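Local coordinates for uncharacterized conserved protein (Ruegeria pomeroyi DSS-3, PDB 3IUS), which is of unknown function but belongs to the NAD-dependent epimerase/dehydratase family and probably binds a nicotinamide dinucleotide, at residues A[98-103]-A[133-138]; A[104-109]-A[148-153]; A[122-127]-A[249-254]; A[189-194]-A[264-269]; A[205-210]-A[258-263]. All blocks are in the same frame, centred on the assembly; numbering follows the deposited sequence. Where two conformers were deposited one is given.

Interaction 1. Residues A[98-103]-A[133-138]; sequences VGYLST and MAEQQW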
# COMPACT_ATOMS: atom_id res chain seq x y z
N VAL A 98 -1.99 -4.19 -15.41
CA VAL A 98 -1.15 -4.76 -14.37
C VAL A 98 -0.85 -3.69 -13.33
O VAL A 98 -0.45 -2.58 -13.67
CB VAL A 98 0.17 -5.30 -14.95
CG1 VAL A 98 1.12 -5.70 -13.82
CG2 VAL A 98 -0.09 -6.46 -15.92
N GLY A 99 -1.04 -4.01 -12.06
CA GLY A 99 -0.75 -3.05 -11.02
C GLY A 99 0.32 -3.57 -10.07
O GLY A 99 0.17 -4.65 -9.50
N TYR A 100 1.40 -2.81 -9.93
CA TYR A 100 2.41 -3.13 -8.93
C TYR A 100 2.25 -2.20 -7.74
O TYR A 100 2.31 -0.98 -7.89
CB TYR A 100 3.83 -3.01 -9.49
CG TYR A 100 4.89 -3.23 -8.43
CD1 TYR A 100 5.09 -4.50 -7.89
CD2 TYR A 100 5.67 -2.19 -7.96
CE1 TYR A 100 6.03 -4.71 -6.90
CE2 TYR A 100 6.62 -2.39 -6.98
CZ TYR A 100 6.80 -3.66 -6.46
OH TYR A 100 7.74 -3.88 -5.48
N LEU A 101 2.05 -2.77 -6.56
CA LEU A 101 1.98 -1.97 -5.35
C LEU A 101 3.39 -1.70 -4.82
O LEU A 101 4.12 -2.62 -4.45
CB LEU A 101 1.11 -2.63 -4.29
CG LEU A 101 -0.35 -2.90 -4.69
CD1 LEU A 101 -1.14 -3.47 -3.52
CD2 LEU A 101 -1.02 -1.64 -5.23
N SER A 102 3.75 -0.42 -4.81
CA SER A 102 5.05 0.03 -4.34
C SER A 102 4.83 0.83 -3.06
O SER A 102 3.78 0.71 -2.44
CB SER A 102 5.73 0.90 -5.41
OG SER A 102 7.09 1.16 -5.08
N THR A 103 5.81 1.63 -2.67
CA THR A 103 5.66 2.48 -1.49
C THR A 103 6.29 3.85 -1.72
O THR A 103 6.97 4.06 -2.73
CB THR A 103 6.32 1.85 -0.24
OG1 THR A 103 7.74 1.92 -0.37
CG2 THR A 103 5.88 0.40 -0.05
N MSE A 133 14.35 -1.12 -7.29
CA MSE A 133 14.74 -2.26 -8.11
C MSE A 133 13.51 -2.91 -8.72
O MSE A 133 13.44 -3.15 -9.92
CB MSE A 133 15.41 -3.33 -7.26
CG MSE A 133 16.91 -3.24 -7.07
SE MSE A 133 17.49 -5.07 -6.66
CE MSE A 133 17.41 -5.78 -8.47
N ALA A 134 12.55 -3.24 -7.85
CA ALA A 134 11.34 -3.93 -8.28
C ALA A 134 10.57 -3.11 -9.31
O ALA A 134 10.16 -3.63 -10.35
CB ALA A 134 10.45 -4.25 -7.07
N GLU A 135 10.39 -1.82 -9.04
CA GLU A 135 9.69 -0.95 -9.98
C GLU A 135 10.36 -0.98 -11.34
O GLU A 135 9.69 -1.07 -12.36
CB GLU A 135 9.67 0.50 -9.50
CG GLU A 135 8.75 0.77 -8.32
CD GLU A 135 8.35 2.23 -8.23
OE1 GLU A 135 8.44 2.95 -9.25
OE2 GLU A 135 7.96 2.69 -7.14
N GLN A 136 11.69 -0.89 -11.34
CA GLN A 136 12.45 -0.83 -12.58
C GLN A 136 12.33 -2.13 -13.37
O GLN A 136 12.24 -2.12 -14.60
CB GLN A 136 13.93 -0.50 -12.29
CG GLN A 136 14.13 0.95 -11.84
CD GLN A 136 15.46 1.20 -11.13
OE1 GLN A 136 16.24 0.28 -10.90
NE2 GLN A 136 15.72 2.46 -10.79
N GLN A 137 12.31 -3.25 -12.65
CA GLN A 137 12.15 -4.55 -13.28
C GLN A 137 10.79 -4.65 -13.97
O GLN A 137 10.69 -5.07 -15.12
CB GLN A 137 12.35 -5.68 -12.26
CG GLN A 137 13.79 -5.81 -11.79
CD GLN A 137 13.95 -6.74 -10.60
OE1 GLN A 137 12.99 -7.05 -9.89
NE2 GLN A 137 15.18 -7.17 -10.35
N TRP A 138 9.74 -4.24 -13.27
CA TRP A 138 8.41 -4.23 -13.86
C TRP A 138 8.33 -3.29 -15.06
O TRP A 138 7.79 -3.65 -16.10
CB TRP A 138 7.36 -3.87 -12.80
CG TRP A 138 7.03 -5.03 -11.91
CD1 TRP A 138 7.42 -5.21 -10.61
CD2 TRP A 138 6.25 -6.17 -12.26
NE1 TRP A 138 6.92 -6.40 -10.13
CE2 TRP A 138 6.20 -7.01 -11.13
CE3 TRP A 138 5.59 -6.57 -13.43
CZ2 TRP A 138 5.51 -8.22 -11.12
CZ3 TRP A 138 4.90 -7.77 -13.42
CH2 TRP A 138 4.87 -8.58 -12.28
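The rings of Tyr100 and Trp138 meet in an offset stack, the phenol lying against the five-membered part of the indole with centroids 4.6 Å apart and planes inclined by 29°. Trp138 CD1 stands over one face of the phenol, displaced toward its rim, while Tyr100 CB covers a face of the indole. With CG anti to the backbone N (chi1 176°), Tyr100 reaches from the strand to the helix, and its far end settles on Ala134, whose CB lies 3.7 Å from Tyr100 CZ. Alanine suits the spot because its lone methyl lets the phenol end come this close. Val98 CG1 adds a looser apolar touch to Trp138 CZ3 at 4.3 Å. The contact seats helix 126-140 on the parallel sheet of a Rossmann-like fold, strand 98-103 running nearly antiparallel to the helix at 157°. Replacing Tyr100 by an alanine would probably leave the indole without its stacking partner and open a gap between strand and helix beside Ala134. Outward, the indole NE1 is held by Asp78, and Tyr100 OH has a weak bond to Arg131. At the polar edge, Ser102 OG donates to Glu135 OE2 at 2.7 Å, Glu135 OE2 accepting through its anti lone pair. Glu135 suits this buried place because its extended chain passes Tyr100, with CG 4.0 Å from Tyr100 CE2, and its other oxygen, OE1, forms a salt bridge with Arg150.

Interaction 2. Residues A[104-109]-A[148-153]; sequences TAVYGD and VFRLAG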
# COMPACT_ATOMS: atom_id res chain seq x y z
N THR A 104 6.07 4.76 -0.78
CA THR A 104 6.63 6.10 -0.89
C THR A 104 8.08 6.16 -0.41
O THR A 104 8.69 7.23 -0.43
CB THR A 104 5.81 7.14 -0.12
OG1 THR A 104 5.74 6.77 1.26
CG2 THR A 104 4.40 7.25 -0.69
N ALA A 105 8.62 5.02 0.02
CA ALA A 105 9.99 4.99 0.52
C ALA A 105 10.99 5.20 -0.62
O ALA A 105 12.15 5.51 -0.39
CB ALA A 105 10.29 3.70 1.27
N VAL A 106 10.51 5.05 -1.85
CA VAL A 106 11.37 5.24 -3.01
C VAL A 106 11.93 6.66 -3.11
O VAL A 106 13.00 6.87 -3.69
CB VAL A 106 10.62 4.93 -4.31
CG1 VAL A 106 10.17 3.47 -4.32
CG2 VAL A 106 9.44 5.86 -4.48
N TYR A 107 11.21 7.64 -2.56
CA TYR A 107 11.61 9.04 -2.67
C TYR A 107 12.80 9.40 -1.80
O TYR A 107 13.61 10.26 -2.17
CB TYR A 107 10.42 9.96 -2.38
CG TYR A 107 9.31 9.86 -3.41
CD1 TYR A 107 9.53 10.22 -4.73
CD2 TYR A 107 8.06 9.38 -3.05
CE1 TYR A 107 8.53 10.11 -5.67
CE2 TYR A 107 7.05 9.28 -3.97
CZ TYR A 107 7.29 9.64 -5.29
OH TYR A 107 6.29 9.54 -6.21
N GLY A 108 12.91 8.77 -0.64
CA GLY A 108 13.99 9.08 0.27
C GLY A 108 13.73 10.35 1.05
O GLY A 108 12.58 10.76 1.23
N ASP A 109 14.81 10.99 1.48
CA ASP A 109 14.72 12.14 2.38
C ASP A 109 14.69 13.48 1.65
O ASP A 109 15.53 13.76 0.79
CB ASP A 109 15.88 12.11 3.39
CG ASP A 109 15.77 13.20 4.43
OD1 ASP A 109 14.64 13.66 4.72
OD2 ASP A 109 16.83 13.60 4.97
N VAL A 148 2.15 1.66 -11.57
CA VAL A 148 2.81 1.58 -10.28
C VAL A 148 2.09 2.46 -9.28
O VAL A 148 1.81 3.63 -9.55
CB VAL A 148 4.28 2.03 -10.37
CG1 VAL A 148 4.89 2.18 -8.97
CG2 VAL A 148 5.09 1.04 -11.22
N PHE A 149 1.80 1.90 -8.11
CA PHE A 149 1.09 2.62 -7.07
C PHE A 149 1.98 2.70 -5.85
O PHE A 149 2.23 1.70 -5.20
CB PHE A 149 -0.23 1.91 -6.73
CG PHE A 149 -1.16 1.79 -7.90
CD1 PHE A 149 -2.08 2.78 -8.18
CD2 PHE A 149 -1.10 0.68 -8.73
CE1 PHE A 149 -2.93 2.67 -9.27
CE2 PHE A 149 -1.94 0.56 -9.82
CZ PHE A 149 -2.86 1.56 -10.08
N ARG A 150 2.46 3.91 -5.55
CA ARG A 150 3.31 4.12 -4.40
C ARG A 150 2.43 4.42 -3.19
O ARG A 150 1.91 5.52 -3.03
CB ARG A 150 4.33 5.23 -4.68
CG ARG A 150 5.15 4.94 -5.95
CD ARG A 150 6.20 6.00 -6.27
NE ARG A 150 7.06 5.56 -7.38
CZ ARG A 150 7.75 6.37 -8.17
NH1 ARG A 150 7.68 7.68 -8.01
NH2 ARG A 150 8.50 5.86 -9.15
N LEU A 151 2.27 3.40 -2.36
CA LEU A 151 1.34 3.45 -1.24
C LEU A 151 1.98 4.09 -0.02
O LEU A 151 3.14 3.83 0.29
CB LEU A 151 0.87 2.03 -0.89
CG LEU A 151 0.22 1.19 -1.99
CD1 LEU A 151 -0.16 -0.19 -1.46
CD2 LEU A 151 -0.99 1.90 -2.57
N ALA A 152 1.22 4.95 0.64
CA ALA A 152 1.64 5.49 1.92
C ALA A 152 1.39 4.44 3.00
O ALA A 152 1.04 3.29 2.70
CB ALA A 152 0.90 6.78 2.22
N GLY A 153 1.58 4.81 4.26
CA GLY A 153 1.30 3.92 5.37
C GLY A 153 -0.17 3.56 5.44
O GLY A 153 -1.04 4.44 5.54
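Arg150 reaches out from strand 148-151 toward Val106 and Tyr107, which belong to the turn following strand 97-103. That turn carries the sequence Thr-Ala-Val-Tyr-Gly, resembling the segment that follows the fifth strand in extended short-chain dehydrogenases. Arg150 CB starts beside Thr104, 4.5 Å from its CG2. The chain then runs straight from CG to NE (chi2 -180°), which brings CD against two neighbours: Val106 CG2 at 3.7 Å and Tyr107 OH at 3.5 Å. Val106 CG2 also lies over one face of the guanidinium, so a branched apolar residue serves well there. At the tip NH1 donates to Tyr107 OH over 2.9 Å at 155°, the hydroxyl lying in the guanidinium plane and the phenol ring turned almost perpendicular to it. That hydroxyl also lies beside the amide of Asn206. A leucine in place of Arg150 would probably leave the buried carboxylate of Glu135 without its counter-charge and Tyr107 OH without this donor. Nearer the backbone, Thr104 CG2 packs 3.8 Å from Arg150 O, and Thr104 N makes a weak bond to Leu151 O at 3.3 Å.

Interaction 3. Residues A[122-127]-A[249-254]; sequences TPTAAR and YSENKR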
# COMPACT_ATOMS: atom_id res chain seq x y z
N THR A 122 15.61 8.53 -4.54
CA THR A 122 16.84 8.44 -3.77
C THR A 122 16.58 7.82 -2.40
O THR A 122 16.77 8.47 -1.38
CB THR A 122 17.50 9.83 -3.58
OG1 THR A 122 16.67 10.65 -2.76
CG2 THR A 122 17.69 10.51 -4.92
N PRO A 123 16.17 6.55 -2.38
CA PRO A 123 15.91 5.88 -1.10
C PRO A 123 17.19 5.83 -0.26
O PRO A 123 18.29 5.74 -0.80
CB PRO A 123 15.48 4.47 -1.50
CG PRO A 123 15.94 4.30 -2.93
CD PRO A 123 15.99 5.66 -3.54
N THR A 124 17.04 5.89 1.06
CA THR A 124 18.23 5.92 1.91
C THR A 124 18.49 4.59 2.62
O THR A 124 19.49 4.46 3.32
CB THR A 124 18.17 7.06 2.94
OG1 THR A 124 17.07 6.86 3.83
CG2 THR A 124 18.01 8.41 2.24
N ALA A 125 17.60 3.62 2.45
CA ALA A 125 17.77 2.33 3.11
C ALA A 125 17.50 1.17 2.16
O ALA A 125 16.99 1.36 1.06
CB ALA A 125 16.88 2.24 4.34
N ALA A 126 17.85 -0.04 2.59
CA ALA A 126 17.77 -1.22 1.74
C ALA A 126 16.37 -1.48 1.19
O ALA A 126 16.19 -1.75 0.00
CB ALA A 126 18.29 -2.45 2.48
N ARG A 127 15.37 -1.40 2.06
CA ARG A 127 13.99 -1.64 1.66
C ARG A 127 13.58 -0.72 0.51
O ARG A 127 12.97 -1.16 -0.46
CB ARG A 127 13.04 -1.47 2.84
CG ARG A 127 13.18 -2.55 3.89
CD ARG A 127 12.79 -3.91 3.34
NE ARG A 127 11.36 -4.17 3.46
CZ ARG A 127 10.67 -4.98 2.65
NH1 ARG A 127 9.37 -5.15 2.84
NH2 ARG A 127 11.28 -5.61 1.66
N TYR A 249 12.42 7.18 10.89
CA TYR A 249 12.53 8.58 11.24
C TYR A 249 13.75 9.22 10.59
O TYR A 249 14.19 10.29 10.99
CB TYR A 249 12.60 8.74 12.76
CG TYR A 249 11.30 8.47 13.48
CD1 TYR A 249 10.41 9.51 13.76
CD2 TYR A 249 10.95 7.19 13.88
CE1 TYR A 249 9.22 9.27 14.42
CE2 TYR A 249 9.75 6.94 14.53
CZ TYR A 249 8.89 7.98 14.80
OH TYR A 249 7.71 7.74 15.45
N SER A 250 14.29 8.55 9.57
CA SER A 250 15.50 9.03 8.91
C SER A 250 15.20 9.68 7.56
O SER A 250 16.10 10.18 6.90
CB SER A 250 16.49 7.88 8.70
OG SER A 250 16.00 6.95 7.75
N GLU A 251 13.93 9.67 7.17
CA GLU A 251 13.51 10.28 5.92
C GLU A 251 12.25 11.08 6.16
O GLU A 251 11.31 10.60 6.80
CB GLU A 251 13.23 9.22 4.86
CG GLU A 251 14.44 8.44 4.39
CD GLU A 251 14.10 7.45 3.30
OE1 GLU A 251 12.96 6.94 3.28
OE2 GLU A 251 14.98 7.17 2.46
N ASN A 252 12.20 12.30 5.64
CA ASN A 252 11.02 13.14 5.81
C ASN A 252 10.64 13.80 4.49
O ASN A 252 11.45 14.49 3.89
CB ASN A 252 11.28 14.19 6.88
CG ASN A 252 10.01 14.86 7.35
OD1 ASN A 252 8.97 14.21 7.48
ND2 ASN A 252 10.08 16.15 7.60
N LYS A 253 9.40 13.59 4.06
CA LYS A 253 8.88 14.26 2.87
C LYS A 253 7.36 14.42 2.94
O LYS A 253 6.71 13.87 3.83
CB LYS A 253 9.27 13.48 1.61
CG LYS A 253 8.46 12.22 1.36
CD LYS A 253 9.05 11.01 2.04
CE LYS A 253 8.25 9.75 1.72
NZ LYS A 253 8.69 8.60 2.56
N ARG A 254 6.79 15.18 2.01
CA ARG A 254 5.35 15.31 1.90
C ARG A 254 5.03 14.93 0.47
O ARG A 254 5.73 15.35 -0.44
CB ARG A 254 4.91 16.75 2.19
CG ARG A 254 4.97 17.12 3.68
CD ARG A 254 4.62 18.59 3.87
NE ARG A 254 4.42 18.92 5.29
CZ ARG A 254 5.42 19.17 6.12
NH1 ARG A 254 6.67 19.11 5.70
NH2 ARG A 254 5.16 19.48 7.39
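Glu251 OE2 is gripped twice by a single residue: Thr124 OG1 donates to it at 2.5 Å, a notably short bond, and Thr124 N donates at 2.8 Å. The contact joins the turn leading into helix 126-140, a helix of the Rossmann-like domain for which Ala125 takes the N-cap position, to the irregular segment that runs from helix 243-247 toward strand 254-255, and so ties two parts of the chain far apart in sequence at the protein surface. The two donors approach the carboxylate oxygen differently. The backbone N-H comes nearly along the C-O axis of Glu251, though its bond is bent, with an angle of 139°, whereas the hydroxyl sits above the carboxylate plane, 43° out of it. Threonine can do both because its OG1 lies between the backbone N and the carbonyl carbon (chi1 63°), on the same side of the residue as the N-H. Glutamate is long enough to span the space between the two backbones, whose closest CA atoms, those of Thr124 and Glu251, stand 7.6 Å apart; its chain is extended beyond CG and meets the threonine from the opposite direction. Around this pair, Ser250 OG is engaged by Ser247 O, and Thr122 OG1 bonds to Tyr107 O. The grip is also close on the carbon side: Thr124 CG2 lies 3.3 Å from Glu251 OE2.

Interaction 4. Residues A[189-194]-A[264-269]; sequences AQVLAA and LGVRLK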
# COMPACT_ATOMS: atom_id res chain seq x y z
N ALA A 189 -8.46 0.97 -2.52
CA ALA A 189 -9.38 0.19 -3.34
C ALA A 189 -10.00 1.05 -4.44
O ALA A 189 -10.14 0.60 -5.58
CB ALA A 189 -10.46 -0.45 -2.47
N GLN A 190 -10.36 2.28 -4.09
CA GLN A 190 -10.90 3.24 -5.05
C GLN A 190 -9.93 3.49 -6.19
O GLN A 190 -10.31 3.46 -7.37
CB GLN A 190 -11.21 4.57 -4.36
CG GLN A 190 -12.56 4.65 -3.70
CD GLN A 190 -13.07 6.08 -3.61
OE1 GLN A 190 -14.03 6.45 -4.28
NE2 GLN A 190 -12.40 6.89 -2.80
N VAL A 191 -8.68 3.77 -5.83
CA VAL A 191 -7.65 4.06 -6.82
C VAL A 191 -7.42 2.89 -7.78
O VAL A 191 -7.40 3.05 -9.01
CB VAL A 191 -6.33 4.46 -6.13
CG1 VAL A 191 -5.18 4.50 -7.14
CG2 VAL A 191 -6.48 5.81 -5.42
N LEU A 192 -7.26 1.70 -7.21
CA LEU A 192 -7.04 0.49 -8.00
C LEU A 192 -8.20 0.28 -8.98
O LEU A 192 -7.99 0.06 -10.18
CB LEU A 192 -6.86 -0.72 -7.09
CG LEU A 192 -5.55 -0.71 -6.31
CD1 LEU A 192 -5.45 -1.92 -5.35
CD2 LEU A 192 -4.37 -0.67 -7.27
N ALA A 193 -9.42 0.37 -8.46
CA ALA A 193 -10.60 0.24 -9.30
C ALA A 193 -10.60 1.30 -10.40
O ALA A 193 -10.84 0.99 -11.58
CB ALA A 193 -11.87 0.30 -8.46
N ALA A 194 -10.32 2.55 -10.03
CA ALA A 194 -10.31 3.64 -11.01
C ALA A 194 -9.28 3.41 -12.11
O ALA A 194 -9.55 3.64 -13.30
CB ALA A 194 -10.06 4.98 -10.31
N LEU A 264 -7.41 10.03 -12.56
CA LEU A 264 -8.26 8.87 -12.30
C LEU A 264 -9.67 9.22 -11.82
O LEU A 264 -10.54 8.35 -11.77
CB LEU A 264 -7.61 7.93 -11.27
CG LEU A 264 -6.25 7.33 -11.61
CD1 LEU A 264 -5.85 6.29 -10.57
CD2 LEU A 264 -6.24 6.73 -13.02
N GLY A 265 -9.88 10.48 -11.44
CA GLY A 265 -11.19 10.92 -10.98
C GLY A 265 -11.52 10.48 -9.57
O GLY A 265 -12.67 10.52 -9.15
N VAL A 266 -10.50 10.06 -8.83
CA VAL A 266 -10.71 9.61 -7.45
C VAL A 266 -11.01 10.76 -6.51
O VAL A 266 -10.37 11.81 -6.57
CB VAL A 266 -9.48 8.83 -6.93
CG1 VAL A 266 -9.53 8.71 -5.40
CG2 VAL A 266 -9.40 7.46 -7.58
N ARG A 267 -11.99 10.56 -5.64
CA ARG A 267 -12.27 11.50 -4.58
C ARG A 267 -12.17 10.77 -3.25
O ARG A 267 -12.96 9.87 -2.96
CB ARG A 267 -13.66 12.14 -4.76
CG ARG A 267 -13.94 13.23 -3.76
CD ARG A 267 -15.06 14.18 -4.20
NE ARG A 267 -15.06 15.38 -3.37
CZ ARG A 267 -15.46 15.39 -2.10
NH1 ARG A 267 -15.42 16.51 -1.40
NH2 ARG A 267 -15.92 14.28 -1.54
N LEU A 268 -11.17 11.14 -2.46
CA LEU A 268 -10.88 10.45 -1.21
C LEU A 268 -12.07 10.39 -0.26
O LEU A 268 -12.72 11.41 0.01
CB LEU A 268 -9.69 11.11 -0.51
CG LEU A 268 -8.35 11.16 -1.24
CD1 LEU A 268 -7.30 11.82 -0.33
CD2 LEU A 268 -7.91 9.76 -1.67
N LYS A 269 -12.34 9.20 0.25
CA LYS A 269 -13.37 8.99 1.27
C LYS A 269 -12.85 9.52 2.59
O LYS A 269 -13.62 10.03 3.42
CB LYS A 269 -13.68 7.50 1.44
CG LYS A 269 -14.39 6.85 0.27
CD LYS A 269 -14.47 5.34 0.48
CE LYS A 269 -15.55 4.70 -0.39
NZ LYS A 269 -15.21 4.72 -1.85
O HOH W 1 -13.98 8.54 -6.17
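Helix 189-194 runs beside the irregular segment 264-269, with CA atoms closest at Ala194 and Leu264, 5.8 Å, and at Val191 and Val266, 6.4 Å. Gly265, the first residue to leave the preceding helix, has a positive phi of 77°, readily adopted by a residue without a side chain; the turn there lets Leu264 and Val266 both point at the helix. Val266 and Leu264 share the apolar work, Val266 CG2 meeting Ala194 CB at 3.7 Å and Val191 CG2 at 4.0 Å. The small alanine allows the backbones to come close, while Leu264 CD1 reaches Val191 CG1 at 3.9 Å, the two side chains crossing at about a right angle. Gln190 supplies the polar half. Its NE2 donates to Arg267 O at 3.0 Å and 165°, a straight bond that leaves in the amide plane but arrives 49° above the carbonyl plane, and NE2 also bonds Asp187. Gln190 OE1 accepts from a water that in turn accepts from Arg267 N. Both ends of the amide thus serve the backbone of one residue, directly and through water, which suits a side chain that can donate and accept. Lys269 NZ comes to 3.1 Å from Gln190 CD. Helix 185-197 is thereby covered on one flank by the segment linking helices 258-262 and 273-282, while Val191 also touches Phe149 of strand 146-155 and Val207 of strand 204-207.

Interaction 5. Residues A[205-210]-A[258-263]; sequences YNVCDD and DRIKEE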
# COMPACT_ATOMS: atom_id res chain seq x y z
N TYR A 205 1.44 6.44 -9.77
CA TYR A 205 0.51 7.23 -8.97
C TYR A 205 0.91 7.14 -7.52
O TYR A 205 1.07 6.04 -7.01
CB TYR A 205 -0.91 6.68 -9.07
CG TYR A 205 -1.42 6.54 -10.48
CD1 TYR A 205 -2.04 7.60 -11.13
CD2 TYR A 205 -1.30 5.33 -11.16
CE1 TYR A 205 -2.51 7.46 -12.42
CE2 TYR A 205 -1.76 5.19 -12.45
CZ TYR A 205 -2.37 6.25 -13.07
OH TYR A 205 -2.83 6.10 -14.37
N ASN A 206 1.08 8.29 -6.88
CA ASN A 206 1.18 8.34 -5.42
C ASN A 206 -0.19 8.08 -4.82
O ASN A 206 -1.18 8.67 -5.25
CB ASN A 206 1.65 9.72 -4.96
CG ASN A 206 3.09 9.99 -5.29
OD1 ASN A 206 3.51 11.15 -5.33
ND2 ASN A 206 3.85 8.94 -5.55
N VAL A 207 -0.26 7.23 -3.80
CA VAL A 207 -1.54 6.92 -3.18
C VAL A 207 -1.44 7.22 -1.70
O VAL A 207 -1.00 6.38 -0.92
CB VAL A 207 -1.97 5.46 -3.42
CG1 VAL A 207 -3.37 5.23 -2.87
CG2 VAL A 207 -1.95 5.14 -4.91
N CYS A 208 -1.83 8.44 -1.35
CA CYS A 208 -1.75 8.93 0.03
C CYS A 208 -2.88 9.94 0.22
O CYS A 208 -3.43 10.43 -0.76
CB CYS A 208 -0.41 9.62 0.27
SG CYS A 208 -0.02 10.92 -0.95
N ASP A 209 -3.20 10.26 1.46
CA ASP A 209 -4.23 11.26 1.70
C ASP A 209 -3.70 12.69 1.66
O ASP A 209 -2.55 12.93 1.26
CB ASP A 209 -5.00 10.96 3.00
CG ASP A 209 -4.21 11.27 4.24
OD1 ASP A 209 -3.18 11.97 4.14
OD2 ASP A 209 -4.64 10.82 5.33
N ASP A 210 -4.53 13.64 2.07
CA ASP A 210 -4.25 15.06 1.88
C ASP A 210 -3.38 15.70 2.96
O ASP A 210 -2.94 16.84 2.81
CB ASP A 210 -5.56 15.85 1.79
CG ASP A 210 -6.27 15.64 0.48
OD1 ASP A 210 -5.66 15.06 -0.44
OD2 ASP A 210 -7.45 16.05 0.37
N ASP A 258 -2.07 14.47 -6.48
CA ASP A 258 -2.86 15.14 -7.51
C ASP A 258 -3.25 14.22 -8.66
O ASP A 258 -4.37 14.28 -9.17
CB ASP A 258 -2.10 16.36 -8.06
CG ASP A 258 -1.65 17.32 -6.97
OD1 ASP A 258 -2.47 17.65 -6.10
OD2 ASP A 258 -0.48 17.74 -6.99
N ARG A 259 -2.32 13.36 -9.05
CA ARG A 259 -2.51 12.48 -10.20
C ARG A 259 -3.74 11.58 -10.07
O ARG A 259 -4.52 11.43 -11.01
CB ARG A 259 -1.25 11.65 -10.43
CG ARG A 259 -0.97 11.35 -11.89
CD ARG A 259 0.52 11.25 -12.16
NE ARG A 259 1.25 12.38 -11.60
CZ ARG A 259 2.39 12.86 -12.09
NH1 ARG A 259 2.98 13.90 -11.50
NH2 ARG A 259 2.93 12.32 -13.17
N ILE A 260 -3.92 10.97 -8.90
CA ILE A 260 -5.05 10.06 -8.73
C ILE A 260 -6.37 10.83 -8.80
O ILE A 260 -7.39 10.29 -9.22
CB ILE A 260 -4.98 9.26 -7.40
CG1 ILE A 260 -4.90 10.21 -6.22
CG2 ILE A 260 -3.81 8.26 -7.44
CD1 ILE A 260 -4.94 9.52 -4.85
N LYS A 261 -6.34 12.10 -8.41
CA LYS A 261 -7.54 12.93 -8.42
C LYS A 261 -7.83 13.40 -9.84
O LYS A 261 -8.93 13.20 -10.36
CB LYS A 261 -7.37 14.13 -7.49
CG LYS A 261 -7.27 13.78 -6.01
CD LYS A 261 -6.89 15.01 -5.21
CE LYS A 261 -6.72 14.73 -3.71
NZ LYS A 261 -6.06 15.89 -3.07
N GLU A 262 -6.84 14.01 -10.47
CA GLU A 262 -7.02 14.67 -11.77
C GLU A 262 -7.08 13.71 -12.94
O GLU A 262 -7.79 13.96 -13.92
CB GLU A 262 -5.91 15.69 -12.00
CG GLU A 262 -5.98 16.89 -11.07
CD GLU A 262 -4.75 17.78 -11.18
OE1 GLU A 262 -4.30 18.04 -12.31
OE2 GLU A 262 -4.22 18.20 -10.13
N GLU A 263 -6.33 12.61 -12.86
CA GLU A 263 -6.27 11.67 -13.96
C GLU A 263 -7.27 10.52 -13.79
O GLU A 263 -7.90 10.10 -14.75
CB GLU A 263 -4.85 11.13 -14.15
CG GLU A 263 -3.82 12.22 -14.48
CD GLU A 263 -2.46 11.66 -14.86
OE1 GLU A 263 -2.31 10.42 -14.94
OE2 GLU A 263 -1.53 12.46 -15.08
O HOH W 2 -3.14 8.21 -16.06
O HOH W 3 -1.48 10.84 -7.11
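Apolar contact is centred on Ile260, whose CG2 rests 3.7 Å from Tyr205 CB and 3.4 Å from Asn206 O. Here the short helix 258-262 lies across strand 205-207, which runs beside strand 146-155 in the parallel sheet of the Rossmann-like fold; the axes approach to 7.2 Å and cross at -102°. Ile260 sets CG1 between the backbone N and the carbonyl carbon (chi1 57°), which leaves CG2 beside the backbone N and against the strand, while CD1 also lies near Asn206 O. A beta-branched residue suits this place because its two arms spread over the strand backbone; Ile260 CG2 also lies 4.4 Å from Val207 CG2. Val207 packs in turn on Phe149 and Leu151 of the neighbouring strand.

The charged contact lies toward the end of segment 205-210. Lys261 NZ donates to Asp210 OD1 at 2.8 Å in a salt bridge that meets the carboxylate on its syn side, 32° out of plane. The extended lysine chain carries its amine across to the loop, and Asn257 binds both charged groups, its ND2 taking Asp210 OD1 and its OD1 taking Lys261 NZ, so that the pair is held in position.

Two waters complete the interface. One donates to Asn206 O and accepts from Ile260 N, linking strand and helix backbones. The other joins Tyr205 OH, which donates to it over 2.7 Å, to Glu263 OE1, to which it donates over 2.6 Å.

Overall arrangement
Interactions 1 and 2 are joined through the sheet, since strands 97-103 and 146-155 are neighbours, and by a salt bridge; their centres lie about 11 Å apart. Interaction 2 also meets interaction 3, about 9 Å away between centres, where Asp109 OD1 lies 2.9 Å from Asn252 N. Interactions 4 and 5, likewise about 9 Å apart, share the region from helix 258-262 onward, linked by Val266 N to Ile260 O at 3.1 Å. Phe149 carries interaction 2 to both, packing on Val191 and Tyr205. Interactions 3 and 4 stand farthest apart, about 26 Å between centres. A Rossmann-type glycine motif following strand 7-11 of the same sheet is consistent with dinucleotide binding.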